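Local structure of gamma-glutamyl phosphate reductase (Thermotoga maritima, 1O20) at residues 249-260 and 282-291; 294-304 and 323-332. The protein probably catalyses the NADPH-dependent reduction of L-glutamyl 5-phosphate to the semialdehyde of glutamate, the second step in making proline from glutamate. All coordinates share one frame; numbering follows the deposited sequence. Where two conformers were deposited one is given.

Contact 1 (249-260 and 282-291); sequences LKKAVPVIINAK and EFLPVIVEEL
Glu-282 meets Leu-249 where both segments begin, both carboxylate oxygens lying against the methyl CD1 of the leucine. Phe-283 follows; with CG anti to the backbone N (chi1 -175°), its ring reaches across to the other helix as a knob in the hole formed by Leu-249, Ala-252, Val-253 and Ile-256. CD1 of the ring touches Leu-249 CD2 at 3.9 Å, CE1 touches Val-253 CG2 at 3.8 Å, and Ile-256 CD1 meets the ring edge in plane, 3.8 Å from CZ. Val-286 adds a looser methyl contact to Val-253. Ile-287 sends CD1 across Ile-256 at about a right angle, 3.9 Å from that residue's CD1. Glu-290 contributes its aliphatic part: CG packs 3.6 Å from Ile-257 CD1 and also against Val-253 CG1. Val-253 thereby returns the knob, seated among Phe-283, Val-286, Ile-287 and Glu-290. Leu-291 closes the row, its CD2 lying 3.9 Å from Ile-257 CD1. No hydrogen bond joins the segments, whose axes cross at -37° and approach to 10.5 Å. The two helices run side by side on one face of the parallel sheet: Leu-249, Ile-256 and Phe-283 rest on Val-243, Ile-256 and Ile-287 share Leu-273, and helix 249-261 is the connection of a beta-alpha-beta crossover between the adjacent strands 239-243 and 270-276, from which helix 277-293 leads on to 297-300.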
loop_
_atom_site.group_PDB
_atom_site.type_symbol
_atom_site.label_atom_id
_atom_site.label_comp_id
_atom_site.label_asym_id
_atom_site.label_seq_id
_atom_site.Cartn_x
_atom_site.Cartn_y
_atom_site.Cartn_z
ATOM N N LEU A 249 -12.908 7.615 27.893
ATOM C CA LEU A 249 -11.555 7.195 28.221
ATOM C C LEU A 249 -11.395 5.687 28.348
ATOM O O LEU A 249 -10.336 5.126 28.075
ATOM C CB LEU A 249 -11.081 7.916 29.502
ATOM C CG LEU A 249 -11.136 9.453 29.418
ATOM C CD1 LEU A 249 -10.665 10.101 30.684
ATOM C CD2 LEU A 249 -10.352 10.010 28.228
ATOM N N LYS A 250 -12.462 5.021 28.746
ATOM C CA LYS A 250 -12.470 3.577 28.833
ATOM C C LYS A 250 -12.390 2.939 27.456
ATOM O O LYS A 250 -11.651 1.977 27.265
ATOM C CB LYS A 250 -13.735 3.094 29.566
ATOM C CG LYS A 250 -13.511 2.863 31.024
ATOM N N LYS A 251 -13.167 3.453 26.500
ATOM C CA LYS A 251 -13.169 2.890 25.155
ATOM C C LYS A 251 -11.936 3.352 24.377
ATOM O O LYS A 251 -11.513 2.678 23.457
ATOM C CB LYS A 251 -14.463 3.223 24.415
ATOM C CG LYS A 251 -15.767 2.607 25.036
ATOM C CD LYS A 251 -17.017 3.006 24.230
ATOM C CE LYS A 251 -18.284 2.226 24.578
ATOM N NZ LYS A 251 -19.445 2.773 23.783
ATOM N N ALA A 252 -11.358 4.484 24.778
ATOM C CA ALA A 252 -10.170 5.064 24.140
ATOM C C ALA A 252 -8.966 4.151 24.276
ATOM O O ALA A 252 -8.140 4.021 23.369
ATOM C CB ALA A 252 -9.848 6.400 24.786
ATOM N N VAL A 253 -8.884 3.489 25.429
ATOM C CA VAL A 253 -7.711 2.719 25.757
ATOM C C VAL A 253 -7.499 1.572 24.739
ATOM O O VAL A 253 -6.411 1.484 24.144
ATOM C CB VAL A 253 -7.765 2.218 27.224
ATOM C CG1 VAL A 253 -6.763 1.144 27.455
ATOM C CG2 VAL A 253 -7.590 3.396 28.200
ATOM N N PRO A 254 -8.488 0.696 24.533
ATOM C CA PRO A 254 -8.327 -0.354 23.514
ATOM C C PRO A 254 -8.054 0.205 22.118
ATOM O O PRO A 254 -7.357 -0.427 21.366
ATOM C CB PRO A 254 -9.676 -1.109 23.536
ATOM C CG PRO A 254 -10.332 -0.717 24.803
ATOM C CD PRO A 254 -9.757 0.568 25.253
ATOM N N VAL A 255 -8.633 1.334 21.748
ATOM C CA VAL A 255 -8.364 1.886 20.412
ATOM C C VAL A 255 -6.872 2.207 20.270
ATOM O O VAL A 255 -6.235 1.879 19.269
ATOM C CB VAL A 255 -9.202 3.146 20.145
ATOM C CG1 VAL A 255 -8.784 3.802 18.870
ATOM C CG2 VAL A 255 -10.696 2.835 20.124
ATOM N N ILE A 256 -6.317 2.847 21.299
ATOM C CA ILE A 256 -4.932 3.245 21.304
ATOM C C ILE A 256 -4.033 2.015 21.306
ATOM O O ILE A 256 -3.096 1.948 20.532
ATOM C CB ILE A 256 -4.626 4.155 22.497
ATOM C CG1 ILE A 256 -5.345 5.500 22.369
ATOM C CG2 ILE A 256 -3.156 4.425 22.560
ATOM C CD1 ILE A 256 -5.479 6.223 23.653
ATOM N N ILE A 257 -4.356 1.037 22.147
ATOM C CA ILE A 257 -3.612 -0.224 22.207
ATOM C C ILE A 257 -3.629 -0.970 20.870
ATOM O O ILE A 257 -2.600 -1.452 20.390
ATOM C CB ILE A 257 -4.170 -1.088 23.349
ATOM C CG1 ILE A 257 -3.929 -0.375 24.671
ATOM C CG2 ILE A 257 -3.492 -2.468 23.411
ATOM C CD1 ILE A 257 -2.489 -0.204 24.995
ATOM N N ASN A 258 -4.802 -1.025 20.262
ATOM C CA ASN A 258 -4.980 -1.675 18.980
ATOM C C ASN A 258 -4.090 -0.993 17.957
ATOM O O ASN A 258 -3.360 -1.661 17.226
ATOM C CB ASN A 258 -6.458 -1.631 18.574
ATOM C CG ASN A 258 -6.718 -2.268 17.232
ATOM O OD1 ASN A 258 -7.060 -1.582 16.248
ATOM N ND2 ASN A 258 -6.534 -3.571 17.163
ATOM N N ALA A 259 -4.129 0.344 17.947
ATOM C CA ALA A 259 -3.435 1.113 16.936
ATOM C C ALA A 259 -1.909 0.964 17.040
ATOM O O ALA A 259 -1.226 0.979 16.028
ATOM C CB ALA A 259 -3.834 2.594 17.003
ATOM N N LYS A 260 -1.423 0.827 18.270
ATOM C CA LYS A 260 -0.007 0.738 18.569
ATOM C C LYS A 260 0.538 -0.683 18.526
ATOM O O LYS A 260 1.610 -0.911 17.955
ATOM C CB LYS A 260 0.293 1.384 19.910
ATOM C CG LYS A 260 1.786 1.376 20.356
ATOM C CD LYS A 260 2.713 2.348 19.590
ATOM C CE LYS A 260 3.369 1.712 18.360
ATOM N NZ LYS A 260 4.224 2.709 17.619
ATOM N N GLU A 282 -5.589 12.574 34.762
ATOM C CA GLU A 282 -6.363 11.346 34.975
ATOM C C GLU A 282 -5.970 10.242 34.003
ATOM O O GLU A 282 -5.912 9.081 34.376
ATOM C CB GLU A 282 -7.878 11.618 34.774
ATOM C CG GLU A 282 -8.801 10.417 35.031
ATOM C CD GLU A 282 -10.236 10.562 34.499
ATOM O OE1 GLU A 282 -10.699 11.677 34.114
ATOM O OE2 GLU A 282 -10.905 9.521 34.445
ATOM N N PHE A 283 -5.743 10.598 32.738
ATOM C CA PHE A 283 -5.682 9.618 31.661
ATOM C C PHE A 283 -4.250 9.133 31.444
ATOM O O PHE A 283 -4.043 7.943 31.210
ATOM C CB PHE A 283 -6.252 10.213 30.339
ATOM C CG PHE A 283 -6.326 9.213 29.214
ATOM C CD1 PHE A 283 -7.128 8.105 29.328
ATOM C CD2 PHE A 283 -5.540 9.347 28.071
ATOM C CE1 PHE A 283 -7.157 7.150 28.346
ATOM C CE2 PHE A 283 -5.553 8.380 27.100
ATOM C CZ PHE A 283 -6.372 7.280 27.238
ATOM N N LEU A 284 -3.254 10.018 31.564
ATOM C CA LEU A 284 -1.869 9.603 31.246
ATOM C C LEU A 284 -1.381 8.436 32.091
ATOM O O LEU A 284 -0.757 7.514 31.540
ATOM C CB LEU A 284 -0.863 10.740 31.290
ATOM C CG LEU A 284 -0.960 11.729 30.121
ATOM C CD1 LEU A 284 -0.087 12.922 30.392
ATOM C CD2 LEU A 284 -0.580 11.080 28.791
ATOM N N PRO A 285 -1.631 8.451 33.403
ATOM C CA PRO A 285 -1.188 7.305 34.228
ATOM C C PRO A 285 -1.800 5.996 33.767
ATOM O O PRO A 285 -1.127 4.970 33.780
ATOM C CB PRO A 285 -1.590 7.708 35.672
ATOM C CG PRO A 285 -1.627 9.174 35.634
ATOM C CD PRO A 285 -2.166 9.546 34.238
ATOM N N VAL A 286 -3.043 6.058 33.308
ATOM C CA VAL A 286 -3.745 4.869 32.837
ATOM C C VAL A 286 -3.207 4.348 31.519
ATOM O O VAL A 286 -2.880 3.181 31.421
ATOM C CB VAL A 286 -5.246 5.117 32.752
ATOM C CG1 VAL A 286 -5.970 3.857 32.200
ATOM C CG2 VAL A 286 -5.773 5.447 34.143
ATOM N N ILE A 287 -3.100 5.219 30.517
ATOM C CA ILE A 287 -2.681 4.780 29.201
ATOM C C ILE A 287 -1.216 4.370 29.187
ATOM O O ILE A 287 -0.858 3.431 28.493
ATOM C CB ILE A 287 -3.016 5.844 28.105
ATOM C CG1 ILE A 287 -2.820 5.250 26.708
ATOM C CG2 ILE A 287 -2.193 7.096 28.279
ATOM C CD1 ILE A 287 -3.763 4.055 26.401
ATOM N N VAL A 288 -0.384 5.059 29.948
ATOM C CA VAL A 288 1.029 4.713 30.037
ATOM C C VAL A 288 1.180 3.308 30.685
ATOM O O VAL A 288 1.906 2.469 30.160
ATOM C CB VAL A 288 1.858 5.803 30.769
ATOM C CG1 VAL A 288 3.310 5.350 31.018
ATOM C CG2 VAL A 288 1.878 7.063 29.980
ATOM N N GLU A 289 0.436 3.044 31.758
ATOM C CA GLU A 289 0.413 1.716 32.407
ATOM C C GLU A 289 0.034 0.629 31.391
ATOM O O GLU A 289 0.755 -0.369 31.255
ATOM C CB GLU A 289 -0.548 1.753 33.635
ATOM C CG GLU A 289 -0.971 0.440 34.301
ATOM C CD GLU A 289 -1.941 0.673 35.489
ATOM O OE1 GLU A 289 -1.590 0.286 36.636
ATOM O OE2 GLU A 289 -3.038 1.273 35.282
ATOM N N GLU A 290 -1.040 0.871 30.627
ATOM C CA GLU A 290 -1.530 -0.107 29.681
ATOM C C GLU A 290 -0.582 -0.312 28.503
ATOM O O GLU A 290 -0.379 -1.441 28.039
ATOM C CB GLU A 290 -2.934 0.260 29.226
ATOM C CG GLU A 290 -3.639 -0.801 28.372
ATOM C CD GLU A 290 -4.128 -2.004 29.176
ATOM O OE1 GLU A 290 -4.041 -1.951 30.423
ATOM O OE2 GLU A 290 -4.589 -2.995 28.534
ATOM N N LEU A 291 0.016 0.761 28.022
ATOM C CA LEU A 291 1.023 0.676 26.957
ATOM C C LEU A 291 2.208 -0.190 27.423
ATOM O O LEU A 291 2.678 -1.084 26.713
ATOM C CB LEU A 291 1.485 2.082 26.558
ATOM C CG LEU A 291 0.485 2.823 25.661
ATOM C CD1 LEU A 291 0.750 4.287 25.664
ATOM C CD2 LEU A 291 0.528 2.215 24.232
#

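Contact 2 (294-304 and 323-332); sequences HGVEVRGCEKT and YLDLIIAIKV
Two neighbouring parallel strands, 297-300 and 327-332, lie near one edge of the parallel sheet, where strand 312-313 flanks 297-300 and 270-276 flanks 327-333, and illustrate how such strands are joined. Glu-297 N donates to Leu-326 O and Glu-297 O accepts from Ile-328 N; Arg-299 then repeats the pattern, its N donating to Ile-328 O at 2.7 Å and its O receiving Ile-330 N. Cys-301 N continues the series to Ile-330 O. On one face of the sheet, Val-298 CG1 packs 3.7 Å from Ile-330 CD1, while CG2 lies beside Ile-328 CG2. Before the strand, the side chains of Val-296 and Leu-326 cross, CG2 of the valine 3.5 Å from CD2 of the leucine. The opposite face carries Arg-299. With CG beside the backbone N (chi1 -50°) and the chain extended to NE, its guanidinium lies with one face on Ile-327 CG2, 3.6 Å from NE; the same methyl sits over the centre of the Tyr-323 ring. NE and NH2 both grip Glu-297 OE2 side-on, each at 2.9 Å and from above the carboxylate plane, whereas NH1 pairs with Asp-318, which also accepts from Tyr-323 OH. Replacing Arg-299 by an alanine would probably leave the carboxylates of Glu-297 and Asp-318 without their shared cation and take the guanidinium off Ile-327 CG2. At the far end, the SG of Cys-301, turned between its backbone N and carbonyl carbon (chi1 76°), takes the N-H of Thr-304 as the N-cap of the following helix and, at 3.4 Å with a nearly straight angle of 169°, that of Val-332. Strand pairing thus passes directly into helix capping, within the parallel alpha/beta sheet of an aldehyde dehydrogenase-type fold.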
loop_
_atom_site.group_PDB
_atom_site.type_symbol
_atom_site.label_atom_id
_atom_site.label_comp_id
_atom_site.label_asym_id
_atom_site.label_seq_id
_atom_site.Cartn_x
_atom_site.Cartn_y
_atom_site.Cartn_z
ATOM N N HIS A 294 1.920 -3.920 27.380
ATOM C CA HIS A 294 2.101 -4.480 26.042
ATOM C C HIS A 294 3.529 -4.311 25.496
ATOM O O HIS A 294 3.770 -4.464 24.295
ATOM C CB HIS A 294 1.100 -3.850 25.088
ATOM C CG HIS A 294 -0.298 -4.295 25.325
ATOM N ND1 HIS A 294 -1.159 -3.630 26.178
ATOM C CD2 HIS A 294 -0.977 -5.373 24.859
ATOM C CE1 HIS A 294 -2.317 -4.266 26.209
ATOM N NE2 HIS A 294 -2.238 -5.316 25.401
ATOM N N GLY A 295 4.459 -4.018 26.396
ATOM C CA GLY A 295 5.857 -3.870 26.059
ATOM C C GLY A 295 6.221 -2.568 25.347
ATOM O O GLY A 295 7.260 -2.513 24.720
ATOM N N VAL A 296 5.417 -1.527 25.483
ATOM C CA VAL A 296 5.671 -0.279 24.760
ATOM C C VAL A 296 6.566 0.652 25.584
ATOM O O VAL A 296 6.319 0.906 26.772
ATOM C CB VAL A 296 4.382 0.413 24.318
ATOM C CG1 VAL A 296 4.680 1.742 23.687
ATOM C CG2 VAL A 296 3.628 -0.463 23.313
ATOM N N GLU A 297 7.643 1.103 24.934
ATOM C CA GLU A 297 8.515 2.157 25.453
ATOM C C GLU A 297 7.860 3.537 25.220
ATOM O O GLU A 297 7.648 3.955 24.081
ATOM C CB GLU A 297 9.908 2.127 24.791
ATOM C CG GLU A 297 10.794 3.272 25.275
ATOM C CD GLU A 297 12.148 3.337 24.604
ATOM O OE1 GLU A 297 12.754 2.278 24.353
ATOM O OE2 GLU A 297 12.618 4.467 24.373
ATOM N N VAL A 298 7.568 4.239 26.297
ATOM C CA VAL A 298 6.803 5.473 26.241
ATOM C C VAL A 298 7.726 6.645 26.409
ATOM O O VAL A 298 8.505 6.701 27.358
ATOM C CB VAL A 298 5.766 5.499 27.311
ATOM C CG1 VAL A 298 5.064 6.827 27.336
ATOM C CG2 VAL A 298 4.762 4.322 27.075
ATOM N N ARG A 299 7.696 7.557 25.450
ATOM C CA ARG A 299 8.445 8.780 25.541
ATOM C C ARG A 299 7.426 9.888 25.686
ATOM O O ARG A 299 6.276 9.726 25.277
ATOM C CB ARG A 299 9.273 9.001 24.284
ATOM C CG ARG A 299 10.082 7.779 23.919
ATOM C CD ARG A 299 11.111 7.977 22.807
ATOM N NE ARG A 299 11.898 6.747 22.685
ATOM C CZ ARG A 299 12.730 6.494 21.704
ATOM N NH1 ARG A 299 12.865 7.370 20.715
ATOM N NH2 ARG A 299 13.389 5.348 21.679
ATOM N N GLY A 300 7.829 11.006 26.282
ATOM C CA GLY A 300 6.872 12.062 26.555
ATOM C C GLY A 300 7.485 13.448 26.664
ATOM O O GLY A 300 8.660 13.616 27.044
ATOM N N CYS A 301 6.639 14.429 26.387
ATOM C CA CYS A 301 6.964 15.837 26.518
ATOM C C CYS A 301 7.120 16.175 27.982
ATOM O O CYS A 301 6.860 15.334 28.894
ATOM C CB CYS A 301 5.850 16.692 25.866
ATOM S SG CYS A 301 4.302 16.827 26.839
ATOM N N GLU A 302 7.547 17.406 28.234
ATOM C CA GLU A 302 7.812 17.823 29.622
ATOM C C GLU A 302 6.517 17.788 30.441
ATOM O O GLU A 302 6.546 17.431 31.610
ATOM C CB GLU A 302 8.496 19.220 29.693
ATOM N N LYS A 303 5.368 18.112 29.853
ATOM C CA LYS A 303 4.105 18.040 30.623
ATOM C C LYS A 303 3.672 16.612 30.914
ATOM O O LYS A 303 3.124 16.293 32.001
ATOM C CB LYS A 303 2.999 18.846 29.935
ATOM C CG LYS A 303 3.272 20.352 30.038
ATOM C CD LYS A 303 2.213 21.134 29.333
ATOM C CE LYS A 303 2.440 22.630 29.551
ATOM N NZ LYS A 303 1.574 23.344 28.584
ATOM N N THR A 304 3.941 15.732 29.960
ATOM C CA THR A 304 3.702 14.311 30.138
ATOM C C THR A 304 4.543 13.759 31.316
ATOM O O THR A 304 4.061 12.990 32.157
ATOM C CB THR A 304 4.003 13.549 28.817
ATOM O OG1 THR A 304 3.056 13.935 27.787
ATOM C CG2 THR A 304 3.810 12.035 28.992
ATOM N N TYR A 323 8.483 5.070 14.380
ATOM C CA TYR A 323 9.282 4.067 15.070
ATOM C C TYR A 323 9.183 2.667 14.430
ATOM O O TYR A 323 10.164 1.951 14.430
ATOM C CB TYR A 323 8.881 3.995 16.550
ATOM C CG TYR A 323 8.990 5.309 17.304
ATOM C CD1 TYR A 323 10.216 5.927 17.491
ATOM C CD2 TYR A 323 7.869 5.931 17.829
ATOM C CE1 TYR A 323 10.318 7.095 18.206
ATOM C CE2 TYR A 323 7.976 7.107 18.532
ATOM C CZ TYR A 323 9.192 7.688 18.718
ATOM O OH TYR A 323 9.320 8.877 19.434
ATOM N N LEU A 324 8.013 2.277 13.921
ATOM C CA LEU A 324 7.770 0.898 13.442
ATOM C C LEU A 324 8.232 -0.128 14.518
ATOM O O LEU A 324 8.947 -1.084 14.235
ATOM C CB LEU A 324 8.525 0.642 12.140
ATOM C CG LEU A 324 7.798 0.676 10.760
ATOM C CD1 LEU A 324 6.441 1.381 10.753
ATOM C CD2 LEU A 324 8.736 1.175 9.658
ATOM N N ASP A 325 7.846 0.126 15.757
ATOM C CA ASP A 325 8.291 -0.676 16.903
ATOM C C ASP A 325 7.387 -0.308 18.057
ATOM O O ASP A 325 6.583 0.639 17.953
ATOM C CB ASP A 325 9.743 -0.307 17.212
ATOM C CG ASP A 325 10.496 -1.383 17.957
ATOM O OD1 ASP A 325 9.891 -2.372 18.459
ATOM O OD2 ASP A 325 11.724 -1.273 18.111
ATOM N N LEU A 326 7.495 -1.049 19.147
ATOM C CA LEU A 326 6.719 -0.792 20.344
ATOM C C LEU A 326 7.328 0.375 21.098
ATOM O O LEU A 326 7.875 0.230 22.200
ATOM C CB LEU A 326 6.670 -2.051 21.206
ATOM C CG LEU A 326 5.829 -3.140 20.564
ATOM C CD1 LEU A 326 6.176 -4.523 21.161
ATOM C CD2 LEU A 326 4.354 -2.795 20.762
ATOM N N ILE A 327 7.265 1.534 20.452
ATOM C CA ILE A 327 7.706 2.803 21.010
ATOM C C ILE A 327 6.593 3.818 20.671
ATOM O O ILE A 327 5.919 3.712 19.616
ATOM C CB ILE A 327 9.021 3.247 20.381
ATOM C CG1 ILE A 327 10.079 2.158 20.488
ATOM C CG2 ILE A 327 9.523 4.538 21.047
ATOM C CD1 ILE A 327 11.385 2.415 19.734
ATOM N N ILE A 328 6.389 4.776 21.560
ATOM C CA ILE A 328 5.380 5.804 21.321
ATOM C C ILE A 328 5.836 7.099 21.966
ATOM O O ILE A 328 6.509 7.093 23.019
ATOM C CB ILE A 328 3.960 5.335 21.828
ATOM C CG1 ILE A 328 2.858 6.140 21.141
ATOM C CG2 ILE A 328 3.859 5.411 23.358
ATOM C CD1 ILE A 328 1.438 5.657 21.364
ATOM N N ALA A 329 5.540 8.229 21.340
ATOM C CA ALA A 329 5.784 9.503 22.006
ATOM C C ALA A 329 4.471 10.201 22.287
ATOM O O ALA A 329 3.551 10.212 21.443
ATOM C CB ALA A 329 6.718 10.362 21.226
ATOM N N ILE A 330 4.368 10.751 23.491
ATOM C CA ILE A 330 3.127 11.355 23.967
ATOM C C ILE A 330 3.387 12.813 24.173
ATOM O O ILE A 330 4.419 13.169 24.768
ATOM C CB ILE A 330 2.679 10.693 25.307
ATOM C CG1 ILE A 330 2.487 9.176 25.127
ATOM C CG2 ILE A 330 1.430 11.366 25.829
ATOM C CD1 ILE A 330 1.943 8.438 26.324
ATOM N N LYS A 331 2.487 13.673 23.686
ATOM C CA LYS A 331 2.501 15.111 23.995
ATOM C C LYS A 331 1.168 15.599 24.569
ATOM O O LYS A 331 0.106 15.242 24.062
ATOM C CB LYS A 331 2.779 15.923 22.714
ATOM C CG LYS A 331 2.637 17.438 22.895
ATOM C CD LYS A 331 3.641 18.175 22.030
ATOM C CE LYS A 331 3.550 19.692 22.098
ATOM N NZ LYS A 331 4.367 20.274 20.949
ATOM N N VAL A 332 1.205 16.465 25.569
ATOM C CA VAL A 332 -0.029 17.088 26.080
ATOM C C VAL A 332 -0.244 18.325 25.209
ATOM O O VAL A 332 0.724 19.027 24.965
ATOM C CB VAL A 332 0.117 17.552 27.543
ATOM C CG1 VAL A 332 -1.109 18.385 28.019
ATOM C CG2 VAL A 332 0.331 16.372 28.469
#

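Contact 1 closes before contact 2 opens, and their centres lie about 12 Å apart on the same side of the chain's centre. The joint between them is short: helix 277-293, which supplies the second half of contact 1, leads straight into strand 297-300 through a Schellman motif in which Val-296 N reaches Leu-291 O and Gly-295 carries the positive phi. A second tie comes from Lys-260, whose NZ hydrogen-bonds Ile-327 O, 2.8 Å away, and Ala-270 O, and forms a salt bridge with Glu-271. Contact 1 pairs two helices on one face of the parallel sheet and contact 2 pairs two of its strands, 327-333 lying next to 270-276, as in the alpha/beta architecture of the aldehyde dehydrogenase family.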